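Local coordinates for 3-hydroxyacyl-thioester dehydratase X (Mycobacterium tuberculosis, PDB 4OOB), which catalyses the reversible hydration of trans-2-enoyl-CoA to (3R)-3-hydroxyacyl-CoA thioesters of varied chain length, with a preference for C8 to C12 substrates, at residues R101-L107 with T123-Q129; T196-L201 with Y214-F218; T84-G88 with N110-G114; Y35-V39 with P80-T84; P148-A152 with G229-A233. All coordinates share one frame; numbering follows the deposited sequence.

In the fold
From the N terminus, the chain first closes a loop at interaction 4, where the turn after helix 21-31 meets the connection leading out of strand 69-77. Interaction 3 starts at Thr84, where interaction 4 ends, and closes one end of the hairpin 86-99/102-113; the two pack together through Ile81. Interaction 1 pairs strand 102-113 with 116-128; its first segment falls between the two of interaction 3, so the contacts cross. Later, the 148-152 loop opens interaction 5, which closes only at strand 226-234 and encloses interaction 2, a helix-to-sheet contact. Val200 against Leu230 joins these two. Interactions 1, 2, 3 and 5 all reach one antiparallel hotdog sheet.

Interaction 1. Residues R101-L107 with T123-Q129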
# COMPACT_ATOMS: atom_id res chain seq x y z
N ARG A 101 6.02 9.14 16.90
CA ARG A 101 5.89 7.74 17.13
C ARG A 101 6.98 6.99 16.42
O ARG A 101 7.03 5.76 16.48
CB ARG A 101 4.49 7.27 16.71
CG ARG A 101 3.49 7.58 17.82
CD ARG A 101 2.04 7.50 17.43
NE ARG A 101 1.72 6.33 16.67
CZ ARG A 101 1.14 6.31 15.47
NH1 ARG A 101 0.76 7.44 14.87
NH2 ARG A 101 0.90 5.14 14.88
N GLY A 102 7.87 7.72 15.77
CA GLY A 102 9.09 7.13 15.23
C GLY A 102 9.75 7.92 14.13
O GLY A 102 9.64 9.16 14.10
N LEU A 103 10.40 7.21 13.23
CA LEU A 103 11.21 7.76 12.18
C LEU A 103 10.57 7.36 10.84
O LEU A 103 10.37 6.19 10.55
CB LEU A 103 12.63 7.24 12.30
CG LEU A 103 13.85 8.10 12.71
CD1 LEU A 103 13.55 9.39 13.48
CD2 LEU A 103 14.91 7.28 13.43
N LEU A 104 10.24 8.38 10.05
CA LEU A 104 9.68 8.20 8.74
C LEU A 104 10.84 8.20 7.78
O LEU A 104 11.79 8.98 7.93
CB LEU A 104 8.71 9.35 8.36
CG LEU A 104 7.55 9.65 9.30
CD1 LEU A 104 6.98 11.06 9.06
CD2 LEU A 104 6.43 8.63 9.11
N VAL A 105 10.72 7.35 6.76
CA VAL A 105 11.62 7.37 5.62
C VAL A 105 10.82 7.19 4.34
O VAL A 105 9.83 6.46 4.33
CB VAL A 105 12.66 6.26 5.73
CG1 VAL A 105 11.98 4.89 5.78
CG2 VAL A 105 13.62 6.35 4.56
N ASP A 106 11.27 7.80 3.27
CA ASP A 106 10.65 7.63 1.99
C ASP A 106 11.41 6.62 1.15
O ASP A 106 12.63 6.68 1.02
CB ASP A 106 10.62 8.95 1.23
CG ASP A 106 9.64 9.98 1.79
OD1 ASP A 106 8.72 9.69 2.61
OD2 ASP A 106 9.83 11.13 1.38
N LEU A 107 10.65 5.71 0.53
CA LEU A 107 11.21 4.67 -0.38
C LEU A 107 10.68 4.93 -1.76
O LEU A 107 9.49 4.86 -1.97
CB LEU A 107 10.79 3.30 0.09
CG LEU A 107 11.60 2.58 1.17
CD1 LEU A 107 12.64 3.43 1.81
CD2 LEU A 107 10.72 1.95 2.24
N THR A 123 6.64 5.72 -1.09
CA THR A 123 6.08 4.98 -0.04
C THR A 123 6.77 5.53 1.20
O THR A 123 8.00 5.59 1.25
CB THR A 123 6.48 3.50 -0.15
OG1 THR A 123 5.83 2.90 -1.27
CG2 THR A 123 6.18 2.72 1.18
N THR A 124 5.99 5.85 2.20
CA THR A 124 6.53 6.31 3.41
C THR A 124 6.15 5.32 4.49
O THR A 124 4.98 5.07 4.73
CB THR A 124 5.97 7.72 3.69
OG1 THR A 124 6.45 8.57 2.66
CG2 THR A 124 6.45 8.27 4.96
N PHE A 125 7.17 4.77 5.11
CA PHE A 125 7.02 3.94 6.29
C PHE A 125 7.48 4.69 7.55
O PHE A 125 8.44 5.48 7.52
CB PHE A 125 7.81 2.63 6.12
CG PHE A 125 7.06 1.56 5.41
CD1 PHE A 125 5.98 0.95 6.01
CD2 PHE A 125 7.43 1.14 4.16
CE1 PHE A 125 5.27 -0.06 5.36
CE2 PHE A 125 6.72 0.16 3.50
CZ PHE A 125 5.62 -0.43 4.09
N LEU A 126 6.72 4.47 8.62
CA LEU A 126 7.04 4.89 10.00
C LEU A 126 7.62 3.67 10.71
O LEU A 126 6.95 2.61 10.86
CB LEU A 126 5.79 5.38 10.77
CG LEU A 126 6.00 5.81 12.24
CD1 LEU A 126 6.75 7.13 12.36
CD2 LEU A 126 4.70 5.92 12.99
N HIS A 127 8.89 3.79 11.07
CA HIS A 127 9.55 2.80 11.90
C HIS A 127 9.47 3.20 13.35
O HIS A 127 10.14 4.12 13.80
CB HIS A 127 10.97 2.64 11.44
CG HIS A 127 11.08 2.13 10.04
ND1 HIS A 127 10.72 0.84 9.69
CD2 HIS A 127 11.49 2.72 8.90
CE1 HIS A 127 10.92 0.66 8.40
NE2 HIS A 127 11.38 1.79 7.90
N GLN A 128 8.65 2.49 14.10
CA GLN A 128 8.37 2.90 15.46
C GLN A 128 9.62 2.91 16.34
O GLN A 128 10.52 2.02 16.24
CB GLN A 128 7.32 2.00 16.11
CG GLN A 128 6.11 1.65 15.27
CD GLN A 128 4.95 1.14 16.12
OE1 GLN A 128 4.33 0.10 15.83
NE2 GLN A 128 4.69 1.83 17.20
N GLN A 129 9.61 3.88 17.26
CA GLN A 129 10.69 4.14 18.24
C GLN A 129 10.41 5.49 18.89
O GLN A 129 9.70 6.33 18.30
CB GLN A 129 12.09 4.20 17.58
CG GLN A 129 12.21 5.27 16.52
CD GLN A 129 13.23 4.94 15.45
OE1 GLN A 129 14.37 5.25 15.59
NE2 GLN A 129 12.79 4.35 14.36
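The guanidinium of Arg101 has Leu126 CD2 over the centre of one face, 4.3 Å above its plane, while the ring of Phe125 receives Leu107 CD2 at its edge and in its plane. At the edge of the His127 imidazole lies Val105 CG1. These groups belong to the antiparallel hairpin of strands 102-113 and 116-128, part of the hotdog sheet; Phe125 also packs on Phe49 of helix 43-57, the side on which Val105, Leu107, Thr123 and His127 project. Paired backbone N-H and C=O groups link Leu103 with His127, Val105 with Phe125 and Leu107 with Thr123. Gly102 and Gln128 form a non-hydrogen-bonded pair with CA atoms 4.3 Å apart, and Gly102 CA makes a CA-H...O contact with His127 O. That oxygen is gripped twice, by Leu103 N and by Gln129 NE2, which approach from opposite faces of its carbonyl plane. On the other face of the sheet, Leu126 CG stands anti to the backbone N (chi1 178°), and CD1 lies 3.6 Å from Leu104 CD2 as the two side chains cross. Asp106 and Thr124 run side by side there, pointing the same way. Asp106 also forms a salt bridge with Arg97 and a hydrogen bond with Asn95, which would help keep its carboxylate charged. Thr124 OG1 donates to Asp106 OD1 over 2.5 Å, meeting the oxygen from above the carboxylate plane.

Interaction 2. Residues T196-L201 with Y214-F218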
# COMPACT_ATOMS: atom_id res chain seq x y z
N THR A 196 -5.62 -2.70 1.65
CA THR A 196 -6.76 -1.82 1.67
C THR A 196 -6.63 -0.82 0.50
O THR A 196 -7.63 -0.52 -0.16
CB THR A 196 -6.89 -1.24 3.09
OG1 THR A 196 -8.22 -1.43 3.59
CG2 THR A 196 -6.57 0.11 3.18
N ALA A 197 -5.42 -0.37 0.18
CA ALA A 197 -5.27 0.60 -0.90
C ALA A 197 -5.66 -0.03 -2.21
O ALA A 197 -6.15 0.66 -3.09
CB ALA A 197 -3.88 1.13 -1.01
N ALA A 198 -5.42 -1.34 -2.34
CA ALA A 198 -5.79 -2.02 -3.54
C ALA A 198 -7.29 -2.29 -3.50
O ALA A 198 -7.97 -1.94 -4.45
CB ALA A 198 -5.02 -3.31 -3.69
N ALA A 199 -7.79 -2.86 -2.39
CA ALA A 199 -9.22 -3.30 -2.30
C ALA A 199 -10.24 -2.18 -2.62
O ALA A 199 -11.27 -2.43 -3.24
CB ALA A 199 -9.48 -3.88 -0.94
N VAL A 200 -9.93 -0.94 -2.25
CA VAL A 200 -10.86 0.22 -2.50
C VAL A 200 -11.04 0.59 -3.99
O VAL A 200 -11.96 1.34 -4.34
CB VAL A 200 -10.45 1.47 -1.71
CG1 VAL A 200 -10.54 1.20 -0.22
CG2 VAL A 200 -9.10 1.99 -2.12
N LEU A 201 -10.19 0.03 -4.87
CA LEU A 201 -10.21 0.38 -6.28
C LEU A 201 -11.19 -0.48 -7.06
O LEU A 201 -11.40 -0.25 -8.21
CB LEU A 201 -8.78 0.28 -6.87
CG LEU A 201 -7.68 1.12 -6.21
CD1 LEU A 201 -6.34 0.99 -6.92
CD2 LEU A 201 -8.11 2.60 -6.14
N TYR A 214 -2.36 8.10 -7.84
CA TYR A 214 -3.11 7.58 -6.70
C TYR A 214 -2.36 7.89 -5.40
O TYR A 214 -1.29 7.36 -5.15
CB TYR A 214 -3.32 6.06 -6.92
CG TYR A 214 -4.10 5.31 -5.84
CD1 TYR A 214 -5.20 5.89 -5.19
CD2 TYR A 214 -3.76 4.03 -5.50
CE1 TYR A 214 -5.93 5.20 -4.23
CE2 TYR A 214 -4.48 3.33 -4.55
CZ TYR A 214 -5.56 3.92 -3.91
OH TYR A 214 -6.27 3.22 -2.93
N SER A 215 -2.92 8.78 -4.59
CA SER A 215 -2.37 9.23 -3.31
C SER A 215 -3.20 8.78 -2.15
O SER A 215 -4.39 9.08 -2.09
CB SER A 215 -2.33 10.76 -3.25
OG SER A 215 -1.40 11.22 -4.21
N VAL A 216 -2.56 8.06 -1.25
CA VAL A 216 -3.21 7.48 -0.13
C VAL A 216 -2.53 7.97 1.13
O VAL A 216 -1.31 7.96 1.28
CB VAL A 216 -3.11 5.93 -0.17
CG1 VAL A 216 -3.73 5.32 1.08
CG2 VAL A 216 -3.83 5.39 -1.40
N ARG A 217 -3.36 8.35 2.07
CA ARG A 217 -2.94 8.69 3.42
C ARG A 217 -3.54 7.63 4.37
O ARG A 217 -4.77 7.48 4.41
CB ARG A 217 -3.50 10.09 3.73
CG ARG A 217 -2.60 11.02 4.50
CD ARG A 217 -2.30 10.49 5.92
NE ARG A 217 -0.92 10.82 6.30
CZ ARG A 217 -0.25 10.30 7.33
NH1 ARG A 217 -0.80 9.40 8.12
NH2 ARG A 217 1.00 10.69 7.53
N PHE A 218 -2.72 6.94 5.16
CA PHE A 218 -3.24 5.94 6.14
C PHE A 218 -3.37 6.49 7.58
O PHE A 218 -2.51 7.20 8.05
CB PHE A 218 -2.37 4.69 6.19
CG PHE A 218 -2.30 3.94 4.89
CD1 PHE A 218 -3.35 3.15 4.49
CD2 PHE A 218 -1.18 4.00 4.12
CE1 PHE A 218 -3.30 2.42 3.34
CE2 PHE A 218 -1.08 3.29 2.94
CZ PHE A 218 -2.14 2.47 2.55
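Tyr214 reaches from strand 212-218 to helix 193-199 and the residues that follow it, and its ring fits between Leu201 and Val216 of its own strand. Leu201 CD2 covers one face as a CH-pi contact, 4.0 Å from the ring centroid and 27° off its normal, while Val216 CG2 lies over the opposite face, near the rim. With CG anti to the backbone N (chi1 -180°), the ring extends toward the helix and carries OH to Ala197 O. The small CB of Ala197 is the bump that enters the hollow lined by Tyr214, Val216 and Phe218; it comes within 4.3 Å of Val216 CG2 and 4.2 Å of Phe218 CZ. Beside it, Thr196 CG2 meets the edge of the Phe218 ring at CE1, the two side chains sliding past each other in opposite directions. Val200 CG2 approaches the phenol oxygen obliquely. This is the hotdog pattern, a helix packed against the antiparallel sheet that wraps around it; Thr196 also touches Leu253 and Leu243, and Val200 touches Leu241. The one hydrogen bond across the contact runs from Tyr214 OH to Ala197 O at 2.6 Å, in the carbonyl plane and on a lone pair. The hydroxyl thus brings a polar group into a buried, mostly apolar interface with its hydrogen satisfied, and fixes the ring's reach to the helix carbonyl.

Interaction 3. Residues T84-G88 with N110-G114; sequences TDAVG and NVSVG
Gly88 and Ser112 form an antiparallel hydrogen-bonded pair, each using both its backbone N-H and its carbonyl. Gly88 N donates to Ser112 O over 2.7 Å, and Ser112 N returns a bond of 2.8 Å to Gly88 O. Each oxygen also receives a CA-H...O contact: Val87 CA lies 3.2 Å from Ser112 O, and Val111 CA approaches Gly88 O. The pair stands at the open end of the beta hairpin formed by strands 86-99 and 102-113, whose segments here diverge to 131° between their N-to-C directions. Val87 CG1 packs on Val111 CG1 at 3.8 Å and on Val113 CG2 at 4.1 Å, with Leu47 and Thr48 of helix 43-57 covering this apolar patch. Farther out, the side chains of Asp85 and Val113 cross at about a right angle, and the carboxylate touches the valine methyl groups without any polar bond between them. Asp85 OD2 instead accepts from Ala82 N and forms a salt bridge with Arg79, while Asn110 OD1 is bound to His120 ND1. Asp85 OD2 and Asn110 OD1 thus find their partners outside the two segments, leaving the hairpin strands joined here by two backbone bonds and valine packing, and the Asp85 charge probably stabilised by Arg79.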
# COMPACT_ATOMS: atom_id res chain seq x y z
N THR A 84 2.73 -9.11 -19.65
CA THR A 84 3.79 -9.68 -20.51
C THR A 84 5.09 -8.89 -20.49
O THR A 84 6.08 -9.35 -21.01
CB THR A 84 3.33 -9.78 -21.97
OG1 THR A 84 2.92 -8.50 -22.47
CG2 THR A 84 2.15 -10.72 -22.09
N ASP A 85 5.10 -7.70 -19.88
CA ASP A 85 6.33 -6.92 -19.71
C ASP A 85 7.31 -7.55 -18.71
O ASP A 85 6.91 -8.23 -17.77
CB ASP A 85 6.01 -5.52 -19.24
CG ASP A 85 5.34 -4.69 -20.28
OD1 ASP A 85 5.48 -4.99 -21.48
OD2 ASP A 85 4.70 -3.70 -19.91
N ALA A 86 8.59 -7.33 -18.95
CA ALA A 86 9.62 -7.49 -17.92
C ALA A 86 9.95 -6.04 -17.50
O ALA A 86 9.74 -5.12 -18.31
CB ALA A 86 10.83 -8.20 -18.49
N VAL A 87 10.42 -5.81 -16.26
CA VAL A 87 10.61 -4.41 -15.79
C VAL A 87 11.98 -4.06 -15.21
O VAL A 87 12.60 -4.88 -14.57
CB VAL A 87 9.54 -3.97 -14.75
CG1 VAL A 87 8.17 -3.94 -15.37
CG2 VAL A 87 9.55 -4.82 -13.50
N GLY A 88 12.44 -2.84 -15.46
CA GLY A 88 13.64 -2.32 -14.78
C GLY A 88 13.16 -1.74 -13.46
O GLY A 88 12.11 -1.12 -13.40
N ASN A 110 11.21 3.49 -9.05
CA ASN A 110 11.04 3.72 -10.48
C ASN A 110 11.02 2.37 -11.20
O ASN A 110 12.02 1.62 -11.18
CB ASN A 110 12.19 4.59 -11.04
CG ASN A 110 12.00 6.09 -10.73
OD1 ASN A 110 11.32 6.78 -11.47
ND2 ASN A 110 12.57 6.57 -9.61
N VAL A 111 9.88 2.09 -11.84
CA VAL A 111 9.66 0.87 -12.60
C VAL A 111 9.60 1.20 -14.10
O VAL A 111 8.73 1.93 -14.57
CB VAL A 111 8.36 0.20 -12.14
CG1 VAL A 111 7.97 -0.98 -13.06
CG2 VAL A 111 8.48 -0.26 -10.70
N SER A 112 10.56 0.66 -14.85
CA SER A 112 10.71 0.97 -16.27
C SER A 112 10.37 -0.21 -17.16
O SER A 112 10.57 -1.37 -16.78
CB SER A 112 12.14 1.38 -16.57
OG SER A 112 12.37 2.62 -15.95
N VAL A 113 9.85 0.15 -18.32
CA VAL A 113 9.70 -0.72 -19.48
C VAL A 113 10.41 -0.04 -20.65
O VAL A 113 10.12 1.12 -21.00
CB VAL A 113 8.23 -0.94 -19.83
CG1 VAL A 113 8.11 -1.77 -21.12
CG2 VAL A 113 7.53 -1.64 -18.67
N GLY A 114 11.38 -0.76 -21.22
CA GLY A 114 12.38 -0.15 -22.09
C GLY A 114 13.21 0.80 -21.26
O GLY A 114 13.56 0.51 -20.12

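Interaction 4. Residues Y35-V39 with P80-T84; sequences YGNQV and PIAVT
Tyr35 begins the contact with its phenol end, whose OH lies 4.2 Å from Val83 CG1; the two side chains cross at about a right angle, and the tyrosine also rests on Pro21, Ala25 and Ala28 of helix 21-31. At Gly36 the carbonyl oxygen faces Val83 CG2. Asn37 contributes its backbone: Val83 N donates to Asn37 O over 2.9 Å in a nearly straight bond, 176° at the hydrogen. Gln38 pairs with Ala82 as a single backbone bridge, and its side chain, bent at chi2 (-87°), lies alongside the Pro80 ring, pointing the same way, with OE1 3.4 Å from Pro80 CB. Val39 N then donates to Ile81 O, approaching nearly along the C=O axis. Its CG1 reaches Val83 CG2 at 3.9 Å, while CG2 packs on Ile81 CB. One water accepts from Ile81 N and donates to Val39 O, continuing the link between the two backbones past the direct bonds. The contact joins the loop before helix 43-57 to the loop before strand 86-99. Two direct bonds and the water satisfy backbone groups of both loops, while Val39, Ile81 and Val83 form the apolar side of the join.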
# COMPACT_ATOMS: atom_id res chain seq x y z
N TYR A 35 -8.32 -9.20 -13.06
CA TYR A 35 -7.17 -9.77 -13.72
C TYR A 35 -7.38 -9.61 -15.21
O TYR A 35 -8.39 -10.05 -15.73
CB TYR A 35 -7.01 -11.26 -13.36
CG TYR A 35 -5.84 -11.93 -14.09
CD1 TYR A 35 -4.57 -11.33 -14.08
CD2 TYR A 35 -6.00 -13.15 -14.79
CE1 TYR A 35 -3.50 -11.92 -14.74
CE2 TYR A 35 -4.93 -13.73 -15.47
CZ TYR A 35 -3.68 -13.11 -15.44
OH TYR A 35 -2.57 -13.63 -16.08
N GLY A 36 -6.39 -9.01 -15.87
CA GLY A 36 -6.38 -8.81 -17.31
C GLY A 36 -4.99 -8.60 -17.91
O GLY A 36 -3.94 -8.96 -17.30
N ASN A 37 -4.96 -8.05 -19.12
CA ASN A 37 -3.66 -7.78 -19.80
C ASN A 37 -2.79 -6.79 -19.05
O ASN A 37 -1.57 -6.95 -19.09
CB ASN A 37 -3.83 -7.28 -21.27
CG ASN A 37 -4.58 -8.27 -22.14
OD1 ASN A 37 -4.46 -9.51 -22.01
ND2 ASN A 37 -5.41 -7.73 -23.01
N GLN A 38 -3.40 -5.77 -18.42
CA GLN A 38 -2.65 -4.78 -17.59
C GLN A 38 -2.62 -5.20 -16.13
O GLN A 38 -3.65 -5.54 -15.56
CB GLN A 38 -3.23 -3.38 -17.52
CG GLN A 38 -4.19 -2.88 -18.56
CD GLN A 38 -3.47 -2.29 -19.70
OE1 GLN A 38 -3.81 -1.21 -20.20
NE2 GLN A 38 -2.45 -2.99 -20.14
N VAL A 39 -1.48 -5.08 -15.48
CA VAL A 39 -1.46 -5.27 -14.03
C VAL A 39 -2.30 -4.17 -13.40
O VAL A 39 -2.33 -3.05 -13.91
CB VAL A 39 -0.05 -5.27 -13.43
CG1 VAL A 39 0.79 -6.38 -14.08
CG2 VAL A 39 0.61 -3.91 -13.58
N PRO A 80 0.28 2.01 -18.33
CA PRO A 80 0.03 0.68 -17.82
C PRO A 80 1.13 -0.29 -18.12
O PRO A 80 1.75 -0.23 -19.16
CB PRO A 80 -1.24 0.22 -18.57
CG PRO A 80 -1.90 1.48 -19.02
CD PRO A 80 -0.80 2.47 -19.22
N ILE A 81 1.36 -1.20 -17.21
CA ILE A 81 2.36 -2.23 -17.37
C ILE A 81 1.65 -3.53 -17.73
O ILE A 81 0.69 -3.95 -17.07
CB ILE A 81 3.16 -2.40 -16.07
CG1 ILE A 81 3.98 -1.14 -15.79
CG2 ILE A 81 4.09 -3.62 -16.16
CD1 ILE A 81 4.53 -1.10 -14.38
N ALA A 82 2.11 -4.15 -18.81
CA ALA A 82 1.51 -5.37 -19.27
C ALA A 82 2.00 -6.52 -18.39
O ALA A 82 3.11 -6.52 -17.86
CB ALA A 82 1.80 -5.62 -20.76
N VAL A 83 1.12 -7.47 -18.18
CA VAL A 83 1.46 -8.73 -17.57
C VAL A 83 2.65 -9.37 -18.34
O VAL A 83 3.49 -10.04 -17.76
CB VAL A 83 0.17 -9.56 -17.59
CG1 VAL A 83 0.42 -11.04 -17.44
CG2 VAL A 83 -0.75 -9.05 -16.50
N THR A 84 2.73 -9.11 -19.65
CA THR A 84 3.79 -9.68 -20.51
C THR A 84 5.09 -8.89 -20.49
O THR A 84 6.08 -9.35 -21.01
CB THR A 84 3.33 -9.78 -21.97
OG1 THR A 84 2.92 -8.50 -22.47
CG2 THR A 84 2.15 -10.72 -22.09
O HOH W 1 -0.44 -1.11 -15.01

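Interaction 5. Residues P148-A152 with G229-A233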
# COMPACT_ATOMS: atom_id res chain seq x y z
N PRO A 148 -23.25 8.25 7.51
CA PRO A 148 -24.25 8.03 6.44
C PRO A 148 -23.97 6.68 5.75
O PRO A 148 -22.98 6.06 6.10
CB PRO A 148 -24.05 9.22 5.48
CG PRO A 148 -22.65 9.71 5.75
CD PRO A 148 -22.23 9.27 7.14
N PRO A 149 -24.81 6.24 4.79
CA PRO A 149 -24.59 4.96 4.13
C PRO A 149 -23.49 5.04 3.07
O PRO A 149 -23.46 5.98 2.28
CB PRO A 149 -25.95 4.64 3.47
CG PRO A 149 -26.88 5.69 3.97
CD PRO A 149 -26.03 6.88 4.25
N PRO A 150 -22.60 4.05 3.04
CA PRO A 150 -21.44 4.02 2.14
C PRO A 150 -21.74 3.43 0.78
O PRO A 150 -22.75 2.76 0.62
CB PRO A 150 -20.48 3.12 2.88
CG PRO A 150 -21.37 2.11 3.49
CD PRO A 150 -22.54 2.93 4.00
N ALA A 151 -20.86 3.69 -0.19
CA ALA A 151 -20.94 3.11 -1.52
C ALA A 151 -20.66 1.62 -1.52
O ALA A 151 -21.17 0.89 -2.35
CB ALA A 151 -19.91 3.80 -2.42
N ALA A 152 -19.79 1.17 -0.62
CA ALA A 152 -19.48 -0.24 -0.50
C ALA A 152 -18.95 -0.50 0.89
O ALA A 152 -18.63 0.43 1.65
CB ALA A 152 -18.48 -0.67 -1.53
N GLY A 229 -16.69 0.86 5.97
CA GLY A 229 -17.56 1.54 4.99
C GLY A 229 -16.68 2.33 4.06
O GLY A 229 -15.78 3.06 4.53
N LEU A 230 -16.89 2.17 2.75
CA LEU A 230 -16.13 2.92 1.75
C LEU A 230 -17.00 4.00 1.07
O LEU A 230 -18.05 3.71 0.50
CB LEU A 230 -15.51 2.00 0.69
CG LEU A 230 -14.85 2.75 -0.50
CD1 LEU A 230 -13.56 3.41 -0.06
CD2 LEU A 230 -14.59 1.82 -1.67
N TYR A 231 -16.52 5.23 1.11
CA TYR A 231 -17.13 6.38 0.45
C TYR A 231 -16.32 6.83 -0.76
O TYR A 231 -15.08 6.98 -0.72
CB TYR A 231 -17.22 7.53 1.44
CG TYR A 231 -18.06 7.12 2.61
CD1 TYR A 231 -19.42 7.39 2.64
CD2 TYR A 231 -17.51 6.42 3.66
CE1 TYR A 231 -20.19 6.99 3.69
CE2 TYR A 231 -18.28 6.03 4.74
CZ TYR A 231 -19.61 6.32 4.73
OH TYR A 231 -20.37 5.95 5.78
N VAL A 232 -17.04 7.05 -1.84
CA VAL A 232 -16.48 7.40 -3.13
C VAL A 232 -17.27 8.57 -3.74
O VAL A 232 -18.46 8.47 -3.94
CB VAL A 232 -16.57 6.22 -4.11
CG1 VAL A 232 -15.94 6.59 -5.43
CG2 VAL A 232 -15.87 5.00 -3.51
N ALA A 233 -16.58 9.67 -4.01
CA ALA A 233 -17.15 10.83 -4.69
C ALA A 233 -16.43 10.86 -6.00
O ALA A 233 -15.19 10.92 -6.03
CB ALA A 233 -16.89 12.11 -3.90
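Tyr231 leans from strand 226-234 over the proline run 148-150, beside a classic beta bulge, with Ala151 and Ala152 together set against the single residue Leu230 at the border of the hotdog sheet. The tyrosine's CB starts away from the loop, but CG, anti to the carbonyl carbon (chi1 -60°), turns the ring back across it. Along the ring, CD1 comes 4.0 Å from Pro150 CA and CE1 approaches both that atom and Pro149 O. Over the same face, CE2 and CZ meet Pro150 CB. This methylene sits over the ring face as a CH-pi contact, 4.0 Å from the centroid and 20° off the normal. At the tip, OH donates to Pro148 O over 2.6 Å; this oxygen lies at the ring edge, in plane, while the hydroxyl stands above the carbonyl plane. Proline nitrogens lack hydrogens, so no backbone N-H bond to the strand comes from residues 148-150. From Ala151 the backbone takes over. Leu230 O receives a weak bond from Ala151 N and a longer, straighter one from Ala152 N. Strand 238-244 lies beside strand 226-234, with Arg244 touching Tyr231 and Leu243 touching Leu230. The Ala152-Leu230 pair is completed in the other direction by Leu230 N donating to Ala152 O at 2.7 Å, with an angle of 169° at the hydrogen.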